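Local atomic coordinates of 6-phospho-alpha-glucosidase (PDB entry 6VC6), a protein that probably hydrolyses 6-phospho-alpha-glucosides with the help of bound NAD and manganese, as other family 4 glycoside hydrolases do. Residues Asn333-Phe338 with Val360-Ile365; Ile339-Asn344 with Asp354-Leu359; Glu345-Asn350 with Pro368-Val373. One frame throughout, in Å; residues are numbered along the deposited sequence.

Contact 1 of 3, residues Asn333-Phe338 with Val360-Ile365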
loop_
_atom_site.group_PDB
_atom_site.type_symbol
_atom_site.label_atom_id
_atom_site.label_comp_id
_atom_site.label_asym_id
_atom_site.label_seq_id
_atom_site.Cartn_x
_atom_site.Cartn_y
_atom_site.Cartn_z
ATOM N N ASN A 333 15.207 -10.437 14.032
ATOM C CA ASN A 333 16.068 -11.037 13.011
ATOM C C ASN A 333 15.569 -12.426 12.616
ATOM O O ASN A 333 16.323 -13.399 12.568
ATOM C CB ASN A 333 17.522 -11.089 13.489
ATOM C CG ASN A 333 18.504 -11.283 12.350
ATOM O OD1 ASN A 333 18.397 -10.641 11.305
ATOM N ND2 ASN A 333 19.468 -12.176 12.547
ATOM N N LYS A 334 14.268 -12.509 12.331
ATOM C CA LYS A 334 13.657 -13.803 12.041
ATOM C C LYS A 334 14.090 -14.349 10.688
ATOM O O LYS A 334 14.122 -15.570 10.499
ATOM C CB LYS A 334 12.135 -13.688 12.094
ATOM C CG LYS A 334 11.573 -13.438 13.482
ATOM C CD LYS A 334 10.055 -13.399 13.451
ATOM C CE LYS A 334 9.476 -13.193 14.839
ATOM N NZ LYS A 334 7.991 -13.085 14.804
ATOM N N ASN A 335 14.425 -13.468 9.743
ATOM C CA ASN A 335 14.724 -13.856 8.364
ATOM C C ASN A 335 13.568 -14.634 7.741
ATOM O O ASN A 335 13.776 -15.539 6.929
ATOM C CB ASN A 335 16.029 -14.654 8.276
ATOM C CG ASN A 335 17.249 -13.804 8.570
ATOM O OD1 ASN A 335 17.356 -12.669 8.104
ATOM N ND2 ASN A 335 18.175 -14.346 9.353
ATOM N N THR A 336 12.342 -14.288 8.125
ATOM C CA THR A 336 11.152 -14.875 7.535
ATOM C C THR A 336 10.858 -14.224 6.187
ATOM O O THR A 336 11.381 -13.156 5.856
ATOM C CB THR A 336 9.951 -14.723 8.470
ATOM O OG1 THR A 336 10.019 -13.456 9.136
ATOM C CG2 THR A 336 9.939 -15.835 9.509
ATOM N N ARG A 337 10.002 -14.878 5.407
ATOM C CA ARG A 337 9.751 -14.464 4.033
ATOM C C ARG A 337 8.534 -13.551 3.949
ATOM O O ARG A 337 7.454 -13.891 4.442
ATOM C CB ARG A 337 9.559 -15.683 3.131
ATOM C CG ARG A 337 10.854 -16.403 2.788
ATOM C CD ARG A 337 10.599 -17.591 1.877
ATOM N NE ARG A 337 9.804 -18.622 2.538
ATOM C CZ ARG A 337 10.312 -19.579 3.308
ATOM N NH1 ARG A 337 9.512 -20.475 3.870
ATOM N NH2 ARG A 337 11.621 -19.641 3.517
ATOM N N PHE A 338 8.721 -12.390 3.324
ATOM C CA PHE A 338 7.643 -11.470 3.002
ATOM C C PHE A 338 7.792 -11.019 1.557
ATOM O O PHE A 338 8.869 -11.117 0.962
ATOM C CB PHE A 338 7.637 -10.235 3.918
ATOM C CG PHE A 338 7.302 -10.534 5.350
ATOM C CD1 PHE A 338 5.986 -10.676 5.754
ATOM C CD2 PHE A 338 8.306 -10.654 6.296
ATOM C CE1 PHE A 338 5.676 -10.942 7.075
ATOM C CE2 PHE A 338 8.003 -10.921 7.618
ATOM C CZ PHE A 338 6.687 -11.066 8.008
ATOM N N VAL A 360 9.709 -11.590 -3.195
ATOM C CA VAL A 360 9.840 -12.319 -1.939
ATOM C C VAL A 360 11.226 -12.069 -1.360
ATOM O O VAL A 360 12.236 -12.140 -2.074
ATOM C CB VAL A 360 9.596 -13.819 -2.161
ATOM C CG1 VAL A 360 9.802 -14.595 -0.866
ATOM C CG2 VAL A 360 8.200 -14.059 -2.716
ATOM N N CYS A 361 11.284 -11.770 -0.063
ATOM C CA CYS A 361 12.545 -11.476 0.602
ATOM C C CYS A 361 12.543 -12.063 2.006
ATOM O O CYS A 361 11.493 -12.195 2.639
ATOM C CB CYS A 361 12.802 -9.963 0.701
ATOM S SG CYS A 361 12.620 -9.034 -0.838
ATOM N N GLU A 362 13.734 -12.414 2.484
ATOM C CA GLU A 362 13.934 -12.659 3.905
ATOM C C GLU A 362 14.114 -11.325 4.615
ATOM O O GLU A 362 14.720 -10.397 4.073
ATOM C CB GLU A 362 15.156 -13.547 4.144
ATOM C CG GLU A 362 14.907 -15.040 3.987
ATOM C CD GLU A 362 16.126 -15.865 4.361
ATOM O OE1 GLU A 362 17.057 -15.303 4.976
ATOM O OE2 GLU A 362 16.165 -17.070 4.035
ATOM N N LEU A 363 13.585 -11.225 5.833
ATOM C CA LEU A 363 13.549 -9.958 6.556
ATOM C C LEU A 363 14.179 -10.126 7.929
ATOM O O LEU A 363 13.679 -10.896 8.754
ATOM C CB LEU A 363 12.112 -9.444 6.685
ATOM C CG LEU A 363 11.838 -8.108 5.993
ATOM C CD1 LEU A 363 10.417 -7.647 6.264
ATOM C CD2 LEU A 363 12.843 -7.057 6.440
ATOM N N GLY A 364 15.264 -9.395 8.173
ATOM C CA GLY A 364 15.920 -9.400 9.465
ATOM C C GLY A 364 16.277 -8.006 9.937
ATOM O O GLY A 364 15.714 -7.020 9.451
ATOM N N ILE A 365 17.220 -7.909 10.879
ATOM C CA ILE A 365 17.618 -6.606 11.406
ATOM C C ILE A 365 18.296 -5.766 10.332
ATOM O O ILE A 365 18.281 -4.530 10.398
ATOM C CB ILE A 365 18.528 -6.783 12.641
ATOM C CG1 ILE A 365 18.446 -5.558 13.555
ATOM C CG2 ILE A 365 19.971 -7.039 12.227
ATOM C CD1 ILE A 365 17.274 -5.580 14.507
HETATM O O HOH W 1 18.892 -13.571 5.713
#

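Contact 2 of 3, residues Ile339-Asn344 with Asp354-Leu359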
loop_
_atom_site.group_PDB
_atom_site.type_symbol
_atom_site.label_atom_id
_atom_site.label_comp_id
_atom_site.label_asym_id
_atom_site.label_seq_id
_atom_site.Cartn_x
_atom_site.Cartn_y
_atom_site.Cartn_z
ATOM N N ILE A 339 6.698 -10.516 0.997
ATOM C CA ILE A 339 6.708 -9.889 -0.320
ATOM C C ILE A 339 6.709 -8.383 -0.098
ATOM O O ILE A 339 5.684 -7.799 0.270
ATOM C CB ILE A 339 5.512 -10.334 -1.173
ATOM C CG1 ILE A 339 5.599 -11.834 -1.462
ATOM C CG2 ILE A 339 5.467 -9.545 -2.473
ATOM C CD1 ILE A 339 4.501 -12.352 -2.363
ATOM N N VAL A 340 7.864 -7.750 -0.308
ATOM C CA VAL A 340 8.047 -6.332 -0.035
ATOM C C VAL A 340 8.653 -5.662 -1.262
ATOM O O VAL A 340 9.009 -6.311 -2.246
ATOM C CB VAL A 340 8.928 -6.084 1.207
ATOM C CG1 VAL A 340 8.308 -6.730 2.438
ATOM C CG2 VAL A 340 10.335 -6.612 0.972
ATOM N N ILE A 341 8.771 -4.338 -1.185
ATOM C CA ILE A 341 9.271 -3.514 -2.280
ATOM C C ILE A 341 10.745 -3.224 -2.038
ATOM O O ILE A 341 11.118 -2.716 -0.972
ATOM C CB ILE A 341 8.462 -2.212 -2.406
ATOM C CG1 ILE A 341 7.004 -2.527 -2.743
ATOM C CG2 ILE A 341 9.076 -1.300 -3.455
ATOM C CD1 ILE A 341 6.076 -1.341 -2.618
ATOM N N VAL A 342 11.586 -3.543 -3.025
ATOM C CA VAL A 342 13.032 -3.410 -2.897
ATOM C C VAL A 342 13.620 -2.908 -4.210
ATOM O O VAL A 342 13.012 -3.018 -5.276
ATOM C CB VAL A 342 13.710 -4.742 -2.504
ATOM C CG1 VAL A 342 13.356 -5.126 -1.081
ATOM C CG2 VAL A 342 13.314 -5.845 -3.474
ATOM N N LYS A 343 14.828 -2.358 -4.115
ATOM C CA LYS A 343 15.582 -1.994 -5.305
ATOM C C LYS A 343 16.013 -3.250 -6.051
ATOM O O LYS A 343 16.478 -4.222 -5.449
ATOM C CB LYS A 343 16.802 -1.153 -4.925
ATOM C CG LYS A 343 17.598 -0.631 -6.109
ATOM C CD LYS A 343 18.511 0.516 -5.699
ATOM C CE LYS A 343 19.901 0.017 -5.341
ATOM N NZ LYS A 343 20.435 0.679 -4.118
ATOM N N ASN A 344 15.853 -3.228 -7.374
ATOM C CA ASN A 344 16.064 -4.413 -8.197
ATOM C C ASN A 344 17.526 -4.845 -8.209
ATOM O O ASN A 344 17.893 -5.820 -7.544
ATOM C CB ASN A 344 15.574 -4.155 -9.624
ATOM C CG ASN A 344 15.703 -5.372 -10.515
ATOM O OD1 ASN A 344 15.563 -6.506 -10.059
ATOM N ND2 ASN A 344 15.965 -5.142 -11.796
ATOM N N ASP A 354 17.963 0.350 -11.152
ATOM C CA ASP A 354 17.385 1.294 -10.205
ATOM C C ASP A 354 15.858 1.255 -10.172
ATOM O O ASP A 354 15.232 2.251 -9.794
ATOM C CB ASP A 354 17.870 2.715 -10.511
ATOM C CG ASP A 354 17.503 3.176 -11.912
ATOM O OD1 ASP A 354 16.846 2.414 -12.652
ATOM O OD2 ASP A 354 17.876 4.311 -12.275
ATOM N N ALA A 355 15.249 0.137 -10.553
ATOM C CA ALA A 355 13.803 -0.007 -10.477
ATOM C C ALA A 355 13.401 -0.538 -9.107
ATOM O O ALA A 355 14.018 -1.469 -8.583
ATOM C CB ALA A 355 13.290 -0.944 -11.570
HETATM N N MSE A 356 12.373 0.070 -8.526
HETATM C CA MSE A 356 11.799 -0.440 -7.288
HETATM C C MSE A 356 10.774 -1.516 -7.627
HETATM O O MSE A 356 9.736 -1.230 -8.226
HETATM C CB MSE A 356 11.158 0.686 -6.472
HETATM C CG MSE A 356 12.117 1.804 -6.076
HETATM SE SE MSE A 356 13.710 1.185 -5.120
HETATM C CE MSE A 356 12.892 0.695 -3.422
ATOM N N VAL A 357 11.074 -2.759 -7.254
ATOM C CA VAL A 357 10.263 -3.908 -7.626
ATOM C C VAL A 357 9.748 -4.590 -6.361
ATOM O O VAL A 357 10.174 -4.291 -5.246
ATOM C CB VAL A 357 11.038 -4.904 -8.508
ATOM C CG1 VAL A 357 11.418 -4.255 -9.830
ATOM C CG2 VAL A 357 12.276 -5.403 -7.780
ATOM N N GLU A 358 8.820 -5.524 -6.558
ATOM C CA GLU A 358 8.151 -6.239 -5.478
ATOM C C GLU A 358 8.495 -7.718 -5.585
ATOM O O GLU A 358 8.183 -8.355 -6.597
ATOM C CB GLU A 358 6.636 -6.028 -5.549
ATOM C CG GLU A 358 5.887 -6.358 -4.275
ATOM C CD GLU A 358 4.444 -5.894 -4.318
ATOM O OE1 GLU A 358 3.713 -6.306 -5.243
ATOM O OE2 GLU A 358 4.043 -5.113 -3.430
ATOM N N LEU A 359 9.135 -8.261 -4.549
ATOM C CA LEU A 359 9.637 -9.628 -4.598
ATOM C C LEU A 359 9.562 -10.263 -3.217
ATOM O O LEU A 359 9.388 -9.585 -2.201
ATOM C CB LEU A 359 11.082 -9.677 -5.105
ATOM C CG LEU A 359 11.397 -9.087 -6.478
ATOM C CD1 LEU A 359 12.880 -8.823 -6.585
ATOM C CD2 LEU A 359 10.931 -10.017 -7.585
HETATM O O HOH W 2 4.937 -5.441 -0.725
#

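Contact 3 of 3, residues Glu345-Asn350 with Pro368-Val373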
loop_
_atom_site.group_PDB
_atom_site.type_symbol
_atom_site.label_atom_id
_atom_site.label_comp_id
_atom_site.label_asym_id
_atom_site.label_seq_id
_atom_site.Cartn_x
_atom_site.Cartn_y
_atom_site.Cartn_z
ATOM N N GLU A 345 18.354 -4.128 -8.968
ATOM C CA GLU A 345 19.789 -4.393 -9.095
ATOM C C GLU A 345 20.070 -5.876 -9.352
ATOM O O GLU A 345 20.817 -6.535 -8.626
ATOM C CB GLU A 345 20.553 -3.897 -7.864
ATOM C CG GLU A 345 21.978 -3.449 -8.175
ATOM C CD GLU A 345 22.719 -2.935 -6.956
ATOM O OE1 GLU A 345 22.100 -2.226 -6.137
ATOM O OE2 GLU A 345 23.924 -3.238 -6.821
ATOM N N GLY A 346 19.449 -6.395 -10.410
ATOM C CA GLY A 346 19.701 -7.737 -10.881
ATOM C C GLY A 346 18.692 -8.776 -10.435
ATOM O O GLY A 346 18.648 -9.862 -11.025
ATOM N N ALA A 347 17.888 -8.477 -9.412
ATOM C CA ALA A 347 16.903 -9.446 -8.938
ATOM C C ALA A 347 15.913 -9.805 -10.039
ATOM O O ALA A 347 15.533 -10.972 -10.188
ATOM C CB ALA A 347 16.184 -8.900 -7.708
ATOM N N ILE A 348 15.478 -8.817 -10.812
ATOM C CA ILE A 348 14.825 -9.045 -12.095
ATOM C C ILE A 348 15.871 -8.740 -13.160
ATOM O O ILE A 348 16.231 -7.578 -13.377
ATOM C CB ILE A 348 13.566 -8.185 -12.262
ATOM C CG1 ILE A 348 12.590 -8.450 -11.114
ATOM C CG2 ILE A 348 12.901 -8.473 -13.600
ATOM C CD1 ILE A 348 11.244 -7.770 -11.278
ATOM N N ALA A 349 16.363 -9.789 -13.825
ATOM C CA ALA A 349 17.628 -9.688 -14.544
ATOM C C ALA A 349 17.540 -8.798 -15.780
ATOM O O ALA A 349 18.522 -8.131 -16.123
ATOM C CB ALA A 349 18.122 -11.083 -14.929
ATOM N N ASN A 350 16.395 -8.770 -16.463
ATOM C CA ASN A 350 16.265 -8.001 -17.695
ATOM C C ASN A 350 15.541 -6.672 -17.490
ATOM O O ASN A 350 14.992 -6.119 -18.449
ATOM C CB ASN A 350 15.567 -8.830 -18.773
ATOM C CG ASN A 350 14.299 -9.492 -18.276
ATOM O OD1 ASN A 350 14.010 -9.491 -17.080
ATOM N ND2 ASN A 350 13.536 -10.072 -19.197
ATOM N N PRO A 368 15.560 -6.169 4.075
ATOM C CA PRO A 368 15.141 -7.266 3.196
ATOM C C PRO A 368 16.311 -7.843 2.414
ATOM O O PRO A 368 17.217 -7.123 1.987
ATOM C CB PRO A 368 14.119 -6.604 2.266
ATOM C CG PRO A 368 14.495 -5.158 2.270
ATOM C CD PRO A 368 15.021 -4.869 3.642
ATOM N N ARG A 369 16.279 -9.160 2.235
ATOM C CA ARG A 369 17.268 -9.894 1.452
ATOM C C ARG A 369 16.520 -10.519 0.278
ATOM O O ARG A 369 15.925 -11.592 0.411
ATOM C CB ARG A 369 17.968 -10.947 2.307
ATOM C CG ARG A 369 19.458 -11.102 2.047
ATOM C CD ARG A 369 20.105 -11.937 3.145
ATOM N NE ARG A 369 21.272 -12.678 2.676
ATOM C CZ ARG A 369 21.790 -13.728 3.306
ATOM N NH1 ARG A 369 22.855 -14.343 2.810
ATOM N NH2 ARG A 369 21.242 -14.166 4.431
ATOM N N ARG A 370 16.544 -9.844 -0.868
ATOM C CA ARG A 370 15.736 -10.256 -2.005
ATOM C C ARG A 370 16.318 -11.494 -2.676
ATOM O O ARG A 370 17.529 -11.734 -2.657
ATOM C CB ARG A 370 15.619 -9.119 -3.022
ATOM C CG ARG A 370 16.900 -8.823 -3.779
ATOM C CD ARG A 370 16.906 -7.410 -4.338
ATOM N NE ARG A 370 18.047 -7.177 -5.222
ATOM C CZ ARG A 370 19.285 -6.944 -4.800
ATOM N NH1 ARG A 370 19.554 -6.910 -3.502
ATOM N NH2 ARG A 370 20.259 -6.744 -5.679
HETATM N N MSE A 371 15.433 -12.281 -3.277
HETATM C CA MSE A 371 15.825 -13.488 -3.992
HETATM C C MSE A 371 15.712 -13.301 -5.495
HETATM O O MSE A 371 14.752 -12.711 -5.988
HETATM C CB MSE A 371 14.974 -14.666 -3.545
HETATM C CG MSE A 371 15.604 -15.425 -2.411
HETATM SE SE MSE A 371 14.582 -16.977 -1.892
HETATM C CE MSE A 371 13.772 -16.195 -0.315
ATOM N N ALA A 372 16.707 -13.798 -6.221
ATOM C CA ALA A 372 16.749 -13.610 -7.663
ATOM C C ALA A 372 15.607 -14.356 -8.340
ATOM O O ALA A 372 15.281 -15.491 -7.984
ATOM C CB ALA A 372 18.090 -14.081 -8.221
ATOM N N VAL A 373 14.995 -13.699 -9.320
ATOM C CA VAL A 373 13.950 -14.307 -10.128
ATOM C C VAL A 373 14.431 -14.624 -11.540
ATOM O O VAL A 373 13.899 -15.556 -12.166
ATOM C CB VAL A 373 12.693 -13.408 -10.164
ATOM C CG1 VAL A 373 11.641 -13.932 -11.133
ATOM C CG2 VAL A 373 12.106 -13.282 -8.767
#

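Contact 1 of 3, residues Asn333-Phe338 with Val360-Ile365
Phe338 and Cys361 form an antiparallel hydrogen-bonded pair, with Phe338 N 2.9 Å from Cys361 O and Cys361 N 2.7 Å from Phe338 O. Arg337 and Glu362 make the adjoining non-hydrogen-bonded pair, where Arg337 CA comes within 3.2 Å of Cys361 O in a CA-H...O contact. Leu363 N still donates to Thr336 O, but the bond from Asn335 N to Leu363 O is bent and weak. Past the paired strands a side chain takes over: Asn333 OD1 accepts from Ile365 N at 3.0 Å (161° at the hydrogen), its CG swung anti to the backbone N (chi1 -162°). The same OD1 lies 3.3 Å from Gly364 CA, and any CB on Gly364 would collide with it. This is the open end of the hairpin of strands 336-343 and 356-364, entered from helix 318-331, which Asn333 ends through a Schellman motif. Among the polar side chains, Glu362 leans over the Asn335 backbone, its CG 3.2 Å from Asn335 O, with its carboxylate plane 36° from the Asn335 side-chain amide. A water gives Glu362 OE1 a hydrogen bond of 2.6 Å and Asn335 OD1 a weak one, joining the two groups on the partly exposed face. With an alanine at Glu362, this water would probably lose its firmer acceptor and the Asn335 carbonyl and CB their cover. Apolar contact lies on the other face, where Leu363 CD1 approaches Phe338 CD2 to 3.7 Å, the side chains crossing at about a right angle; Ala329 touches Phe338, while Val326 and Ile330 touch Leu363.

Contact 2 of 3, residues Ile339-Asn344 with Asp354-Leu359
Val342 and Val357 sit in the tight middle of the contact, joined by Val342 N to Val357 O at 2.7 Å and Val357 N to Val342 O at 2.8 Å. Val357 CG2, set between its backbone N and carbonyl carbon, rests 3.5 Å from Val342 O and meets CA and CB of Asn344. On the same face Leu359 CD1 reaches Val342 CG2 more loosely, at 4.3 Å. A further bond, Asn344 N to Ala355 O at 2.8 Å, carries the pairing past the strand ends toward the loop of this antiparallel hairpin; the Asn344 amide is engaged by Gln352 O and Ile348 N. The opposite face carries Ile341, Glu358, Lys343 and Met356, a selenomethionine, and helix 149-159 covers Ile341 and Met356. Bends at chi2 and chi3 (-55° and -71°) curl Met356 back so that its CE lies 3.7 Å from Lys343 N, on the loose side, where Lys343 meets solvent. At the far end buried Glu358 crosses the Ile339 side chain at about a right angle, its CG 3.7 Å from Ile339 CG2, and a water donates to Ile339 O and Glu358 OE2. Glu358 OE1 pairs with the Tyr195 hydroxyl, and the side chain stands about 6 Å from the manganese.

Contact 3 of 3, residues Glu345-Asn350 with Pro368-Val373
Arg370 presents the edge of its guanidinium to Glu345 and Ala347. NH2 donates to Glu345 O at 3.0 Å, and this oxygen lies in the guanidinium plane; seen from the acceptor the fit is poorer, since the nitrogen stands 47° above the carbonyl plane, away from the direction of either lone pair. The Ala347 methyl comes up near the same plane, its CB 3.6 Å from Arg370 NE and 3.8 Å from Arg370 CD. A first torsion of 71° puts Arg370 CG between its backbone N and carbonyl carbon, and the chain then runs extended to NE, which donates to Asn344 O. Arg370 thus grips neighbouring backbone carbonyls, which would hold its flat group against rotation. The Glu345 carboxylate does not join in, with OE1 4.9 Å from Arg370 NH2, though Glu345 CB packs 3.6 Å from that nitrogen. Beyond the arginine the backbones meet directly: Val373 N donates to Ala347 O at 2.9 Å, in the carbonyl plane and nearly straight (168°). Ala347 and Val373 both also lean on Leu359. Two positive phi values, at Glu345 and Gly346, mark the tight bend here, an irregular hairpin loop folded back against the end of edge strand 367-370 and the residues that follow it.

The first halves of contacts 1, 2 and 3 follow one another from 333 to 350, and the partners return as 354-359 (contact 2), 360-365 (contact 1) and 368-373 (contact 3), so that contact 3 alternates with the other two along the chain. Contacts 1 and 2 lie 14 Å apart, centre to centre, along the same two strands, 336-343 and 356-364, and meet where Val360 touches Ile339. Contact 3 is 8 Å from contact 2 and 15 Å from contact 1; it ties the loop of this hairpin to strand 367-370, the next strand of the sheet. Together they build the antiparallel edge of a mixed sheet whose remaining strands run parallel, with contact 2 closest to the manganese and NAD.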